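Side-chain contacts in uncharacterized protein (Thermomonospora curvata, PDB 4MVE), which is of unknown function but belongs to the GXWXG and DUF4334 families and folds around one large antiparallel beta sheet: residues C20-A23 against T24-L28; F122-V125 against N126-M129. All coordinates share one frame; numbering follows the deposited sequence.

Contact 1 of 2, residues C20-A23 against T24-L28; sequences CDRA and TVEEL
Asp21 and Thr24 meet at the start of helix 22-29, where Asp21 is the N-cap. With chi1 at 65°, Asp21 CG is tucked in between its own N and C, and the carboxylate turns back over the first turn. There Asp21 OD2 takes two bonds from one residue. Thr24 OG1 donates to Asp21 OD2 at 2.7 Å, on the syn side and somewhat out of the carboxylate plane. Thr24 N donates to the same oxygen, Asp21 OD2, at 3.1 Å, from farther above the plane and on the same face. Behind the cap the regular helix bonds begin, with Val25 N to Asp21 O and Glu26 N to Arg22 O, the latter at 3.0 Å.

The tightly packed part lies toward the protein. Cys20 SG rests on Val25 CG2 at 3.6 Å and also touches the Thr24 methyl, CG2. Val25 is buried; its side chain and that of Cys20 also touch Phe49, and Cys20 reaches Ile13 of helix 5-16. The solvent side is looser. Ala23 and Glu27 are exposed there, joined by the backbone bond from Glu27 N to Ala23 O.

Arg22 and Glu26, one helical turn apart, run out in the same direction. The Arg22 chain bends at chi3 (76°) to bring its guanidinium alongside the carboxylate. Arg22 NH1 bonds Glu26 OE1 at 3.0 Å, while the bond from Arg22 NH2 to Glu26 OE2 is weak. The two planes stand 81° apart, so this is no flat, paired bridge. Glu26 OE1 also binds Tyr144 OH and forms a salt bridge to Arg104. With two arginines and a hydroxyl around it, the Glu26 carboxylate is probably held in its charged form.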
ATOM      1  N   CYS A  20       5.333  -1.302  13.311  1.00 39.82           N
ATOM      2  CA  CYS A  20       4.130  -1.468  14.122  1.00 41.12           C
ATOM      3  C   CYS A  20       3.572  -2.852  13.861  1.00 43.91           C
ATOM      4  O   CYS A  20       3.367  -3.216  12.700  1.00 40.73           O
ATOM      5  CB  CYS A  20       3.102  -0.372  13.848  1.00 41.64           C
ATOM      6  SG  CYS A  20       1.697  -0.359  15.009  1.00 48.07           S
ATOM      7  N   ASP A  21       3.358  -3.626  14.940  1.00 42.17           N
ATOM      8  CA  ASP A  21       2.850  -5.004  14.921  1.00 42.82           C
ATOM      9  C   ASP A  21       1.470  -5.088  14.259  1.00 41.93           C
ATOM     10  O   ASP A  21       0.645  -4.181  14.396  1.00 40.73           O
ATOM     11  CB  ASP A  21       2.835  -5.611  16.331  1.00 48.13           C
ATOM     12  CG  ASP A  21       1.879  -4.938  17.281  1.00 64.03           C
ATOM     13  OD1 ASP A  21       2.317  -4.013  18.011  1.00 69.15           O
ATOM     14  OD2 ASP A  21       0.706  -5.356  17.330  1.00 70.35           O
ATOM     15  N   ARG A  22       1.274  -6.161  13.488  1.00 36.26           N
ATOM     16  CA  ARG A  22       0.104  -6.436  12.644  1.00 35.22           C
ATOM     17  C   ARG A  22      -1.238  -6.172  13.357  1.00 39.75           C
ATOM     18  O   ARG A  22      -2.076  -5.460  12.800  1.00 36.32           O
ATOM     19  CB  ARG A  22       0.154  -7.893  12.133  1.00 34.78           C
ATOM     20  CG  ARG A  22      -0.782  -8.159  10.954  1.00 43.01           C
ATOM     21  CD  ARG A  22      -1.149  -9.632  10.866  1.00 53.21           C
ATOM     22  NE  ARG A  22      -2.139  -9.981  11.888  1.00 63.05           N
ATOM     23  CZ  ARG A  22      -3.451  -9.824  11.743  1.00 84.12           C
ATOM     24  NH1 ARG A  22      -3.954  -9.367  10.597  1.00 65.28           N
ATOM     25  NH2 ARG A  22      -4.274 -10.135  12.737  1.00 79.52           N
ATOM     26  N   ALA A  23      -1.433  -6.760  14.560  1.00 40.30           N
ATOM     27  CA  ALA A  23      -2.643  -6.627  15.385  1.00 42.87           C
ATOM     28  C   ALA A  23      -2.956  -5.153  15.716  1.00 45.37           C
ATOM     29  O   ALA A  23      -4.106  -4.752  15.615  1.00 45.24           O
ATOM     30  CB  ALA A  23      -2.508  -7.440  16.681  1.00 46.37           C
ATOM     31  N   THR A  24      -1.951  -4.355  16.049  1.00 41.55           N
ATOM     32  CA  THR A  24      -2.165  -2.937  16.370  1.00 41.56           C
ATOM     33  C   THR A  24      -2.546  -2.120  15.093  1.00 44.07           C
ATOM     34  O   THR A  24      -3.407  -1.229  15.172  1.00 45.48           O
ATOM     35  CB  THR A  24      -0.922  -2.364  17.060  1.00 44.07           C
ATOM     36  OG1 THR A  24      -0.586  -3.198  18.180  1.00 45.93           O
ATOM     37  CG2 THR A  24      -1.116  -0.915  17.506  1.00 37.72           C
ATOM     38  N   VAL A  25      -1.920  -2.412  13.943  1.00 36.65           N
ATOM     39  CA  VAL A  25      -2.237  -1.681  12.710  1.00 34.41           C
ATOM     40  C   VAL A  25      -3.678  -2.006  12.282  1.00 38.16           C
ATOM     41  O   VAL A  25      -4.428  -1.101  11.901  1.00 36.96           O
ATOM     42  CB  VAL A  25      -1.237  -1.902  11.532  1.00 35.00           C
ATOM     43  CG1 VAL A  25      -1.698  -1.116  10.291  1.00 32.22           C
ATOM     44  CG2 VAL A  25       0.186  -1.475  11.924  1.00 33.79           C
ATOM     45  N   GLU A  26      -4.047  -3.291  12.356  1.00 34.68           N
ATOM     46  CA  GLU A  26      -5.361  -3.780  11.991  1.00 33.68           C
ATOM     47  C   GLU A  26      -6.439  -3.082  12.810  1.00 38.45           C
ATOM     48  O   GLU A  26      -7.453  -2.689  12.231  1.00 36.54           O
ATOM     49  CB  GLU A  26      -5.429  -5.293  12.180  1.00 35.88           C
ATOM     50  CG  GLU A  26      -6.805  -5.883  11.948  1.00 47.50           C
ATOM     51  CD  GLU A  26      -6.730  -7.312  11.466  1.00 63.05           C
ATOM     52  OE1 GLU A  26      -6.345  -7.519  10.292  1.00 37.56           O
ATOM     53  OE2 GLU A  26      -6.943  -8.223  12.298  1.00 53.16           O
ATOM     54  N   GLU A  27      -6.228  -2.925  14.143  1.00 38.57           N
ATOM     55  CA  GLU A  27      -7.198  -2.233  15.014  1.00 41.34           C
ATOM     56  C   GLU A  27      -7.392  -0.798  14.525  1.00 41.94           C
ATOM     57  O   GLU A  27      -8.517  -0.314  14.423  1.00 42.60           O
ATOM     58  CB  GLU A  27      -6.751  -2.217  16.500  1.00 45.78           C
ATOM     59  CG  GLU A  27      -6.822  -3.550  17.225  1.00 63.04           C
ATOM     60  CD  GLU A  27      -5.863  -3.734  18.395  1.00 93.28           C
ATOM     61  OE1 GLU A  27      -5.208  -2.750  18.812  1.00104.31           O
ATOM     62  OE2 GLU A  27      -5.763  -4.881  18.891  1.00 78.16           O
ATOM     63  N   LEU A  28      -6.296  -0.147  14.172  1.00 35.09           N
ATOM     64  CA  LEU A  28      -6.354   1.231  13.714  1.00 35.36           C
ATOM     65  C   LEU A  28      -6.944   1.329  12.287  1.00 37.65           C
ATOM     66  O   LEU A  28      -7.789   2.193  12.033  1.00 37.58           O
ATOM     67  CB  LEU A  28      -4.962   1.884  13.814  1.00 34.17           C
ATOM     68  CG  LEU A  28      -4.450   2.123  15.274  1.00 39.53           C
ATOM     69  CD1 LEU A  28      -2.942   2.409  15.301  1.00 37.52           C
ATOM     70  CD2 LEU A  28      -5.179   3.286  15.943  1.00 44.09           C
TER

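Contact 2 of 2, residues F122-V125 against N126-M129; sequences FRRV and NDDM
Arg124 sends its CG anti to the backbone N (chi1 -175°) and runs extended as far as NE, which carries the guanidinium past Asn126 to Asp127. The contact is a classic beta bulge at Val125 and Asn126, where the chain turns a corner, and it shares Asn126 and Met129 with a type I turn. Val125 and Asn126 both face Met129 in the bulge. Val125 N donates to Met129 O at 2.8 Å, and Asn126 N donates to the same oxygen. The turn is closed in the other direction by Met129 N to Asn126 O.

Asn126 also forms an Asx turn. Its OD1 accepts from Asp128 N at 2.9 Å, in the carbonyl plane of the side-chain amide. On the inner side, Val125 CB packs on Met129 CB at 3.7 Å, and both residues touch Ala11 and Ile14 of helix 5-16. Asp128 is tied to the C-terminal end of the chain by a salt bridge to Arg151.

The outer side is polar. Asn126 CA lies over the centre of the Arg124 guanidinium, 3.6 Å above its plane. Asp127 lies at the edge of that group. Arg124 NH2 meets Asp127 OD1 at 2.9 Å, with a nearly straight N-H...O angle of 169°; the oxygen is in the guanidinium plane but is approached from above its own carboxylate plane.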
ATOM      1  N   PHE A 122      -7.143  -0.002   0.230  1.00 29.22           N
ATOM      2  CA  PHE A 122      -6.672   1.289   0.748  1.00 27.71           C
ATOM      3  C   PHE A 122      -7.685   1.997   1.639  1.00 33.38           C
ATOM      4  O   PHE A 122      -8.869   2.070   1.312  1.00 33.58           O
ATOM      5  CB  PHE A 122      -6.302   2.212  -0.415  1.00 28.44           C
ATOM      6  CG  PHE A 122      -5.212   1.664  -1.285  1.00 29.53           C
ATOM      7  CD1 PHE A 122      -3.953   1.384  -0.757  1.00 32.25           C
ATOM      8  CD2 PHE A 122      -5.443   1.389  -2.629  1.00 30.17           C
ATOM      9  CE1 PHE A 122      -2.947   0.849  -1.565  1.00 32.38           C
ATOM     10  CE2 PHE A 122      -4.448   0.837  -3.420  1.00 32.12           C
ATOM     11  CZ  PHE A 122      -3.197   0.592  -2.891  1.00 30.23           C
ATOM     12  N   ARG A 123      -7.205   2.569   2.743  1.00 29.49           N
ATOM     13  CA  ARG A 123      -8.042   3.402   3.610  1.00 30.52           C
ATOM     14  C   ARG A 123      -7.310   4.709   3.841  1.00 32.82           C
ATOM     15  O   ARG A 123      -6.097   4.714   3.905  1.00 31.54           O
ATOM     16  CB  ARG A 123      -8.369   2.705   4.949  1.00 33.86           C
ATOM     17  CG  ARG A 123      -9.096   1.383   4.850  1.00 33.88           C
ATOM     18  CD  ARG A 123     -10.609   1.434   4.748  1.00 50.69           C
ATOM     19  NE  ARG A 123     -11.121   0.062   4.610  1.00 59.66           N
ATOM     20  CZ  ARG A 123     -11.496  -0.709   5.628  1.00 70.97           C
ATOM     21  NH1 ARG A 123     -11.488  -0.234   6.870  1.00 47.20           N
ATOM     22  NH2 ARG A 123     -11.902  -1.953   5.411  1.00 64.59           N
ATOM     23  N   ARG A 124      -8.036   5.792   4.030  1.00 30.15           N
ATOM     24  CA  ARG A 124      -7.488   7.122   4.212  1.00 30.72           C
ATOM     25  C   ARG A 124      -6.901   7.331   5.609  1.00 34.22           C
ATOM     26  O   ARG A 124      -7.576   7.065   6.600  1.00 35.34           O
ATOM     27  CB  ARG A 124      -8.613   8.181   3.974  1.00 33.10           C
ATOM     28  CG  ARG A 124      -8.141   9.645   4.024  1.00 43.79           C
ATOM     29  CD  ARG A 124      -9.299  10.619   3.829  1.00 48.99           C
ATOM     30  NE  ARG A 124      -8.856  12.019   3.813  1.00 49.90           N
ATOM     31  CZ  ARG A 124      -8.766  12.790   4.891  1.00 65.43           C
ATOM     32  NH1 ARG A 124      -9.091  12.313   6.087  1.00 55.44           N
ATOM     33  NH2 ARG A 124      -8.340  14.039   4.786  1.00 62.11           N
ATOM     34  N   VAL A 125      -5.693   7.884   5.675  1.00 29.38           N
ATOM     35  CA  VAL A 125      -5.066   8.383   6.913  1.00 30.85           C
ATOM     36  C   VAL A 125      -5.317   9.923   6.905  1.00 38.06           C
ATOM     37  O   VAL A 125      -5.900  10.455   7.848  1.00 39.81           O
ATOM     38  CB  VAL A 125      -3.576   8.000   7.100  1.00 32.85           C
ATOM     39  CG1 VAL A 125      -2.939   8.768   8.276  1.00 32.73           C
ATOM     40  CG2 VAL A 125      -3.432   6.503   7.294  1.00 31.17           C
ATOM     41  N   ASN A 126      -4.950  10.607   5.783  1.00 33.75           N
ATOM     42  CA  ASN A 126      -5.233  12.023   5.498  1.00 36.14           C
ATOM     43  C   ASN A 126      -5.143  12.142   3.984  1.00 40.63           C
ATOM     44  O   ASN A 126      -4.928  11.122   3.347  1.00 39.92           O
ATOM     45  CB  ASN A 126      -4.278  12.993   6.257  1.00 34.42           C
ATOM     46  CG  ASN A 126      -2.818  12.705   5.993  1.00 49.84           C
ATOM     47  OD1 ASN A 126      -2.379  12.625   4.839  1.00 39.23           O
ATOM     48  ND2 ASN A 126      -2.044  12.496   7.057  1.00 40.92           N
ATOM     49  N   ASP A 127      -5.249  13.347   3.397  1.00 38.39           N
ATOM     50  CA  ASP A 127      -5.206  13.533   1.933  1.00 38.58           C
ATOM     51  C   ASP A 127      -3.932  12.982   1.252  1.00 40.60           C
ATOM     52  O   ASP A 127      -3.970  12.660   0.060  1.00 37.74           O
ATOM     53  CB  ASP A 127      -5.341  15.025   1.598  1.00 43.63           C
ATOM     54  CG  ASP A 127      -6.717  15.580   1.917  1.00 58.38           C
ATOM     55  OD1 ASP A 127      -7.675  14.775   2.021  1.00 60.74           O
ATOM     56  OD2 ASP A 127      -6.835  16.811   2.077  1.00 65.95           O
ATOM     57  N   ASP A 128      -2.813  12.889   2.008  1.00 36.69           N
ATOM     58  CA  ASP A 128      -1.539  12.464   1.448  1.00 36.30           C
ATOM     59  C   ASP A 128      -1.004  11.159   2.026  1.00 38.46           C
ATOM     60  O   ASP A 128       0.154  10.826   1.766  1.00 39.23           O
ATOM     61  CB  ASP A 128      -0.516  13.582   1.675  1.00 40.31           C
ATOM     62  CG  ASP A 128      -0.890  14.870   0.984  1.00 54.42           C
ATOM     63  OD1 ASP A 128      -1.572  14.804  -0.074  1.00 54.47           O
ATOM     64  OD2 ASP A 128      -0.538  15.948   1.514  1.00 64.05           O
HETATM   65  N   MSE A 129      -1.830  10.420   2.799  1.00 32.65           N
HETATM   66  CA  MSE A 129      -1.439   9.148   3.424  1.00 29.42           C
HETATM   67  C   MSE A 129      -2.588   8.170   3.438  1.00 32.39           C
HETATM   68  O   MSE A 129      -3.712   8.544   3.763  1.00 33.12           O
HETATM   69  CB  MSE A 129      -0.945   9.332   4.868  1.00 30.27           C
HETATM   70  CG  MSE A 129       0.327  10.120   4.998  1.00 35.58           C
HETATM   71 SE   MSE A 129       0.765  10.269   6.883  0.88 39.97          SE
HETATM   72  CE  MSE A 129       2.424  11.204   6.675  1.00 38.28           C
TER

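Overall arrangement
Both are surface contacts, each with one buried valine: Val25 in contact 1 and Val125 in contact 2. Contact 1 starts a helix; contact 2 turns the chain between strands 118-124 and 129-136. They share a neighbour, since helix 5-16 is touched by side chains of both. They lie about 16 Å apart, centre to centre, and do not touch each other. Each pairs an arginine with a nearby acid, but the acids differ. Glu26 is drawn into further bonds with strand 143-149 and Arg104, whereas Asp127 is exposed. The side-chain acceptors for backbone N-H groups differ too: a carboxylate oxygen in contact 1, a neutral amide oxygen in contact 2.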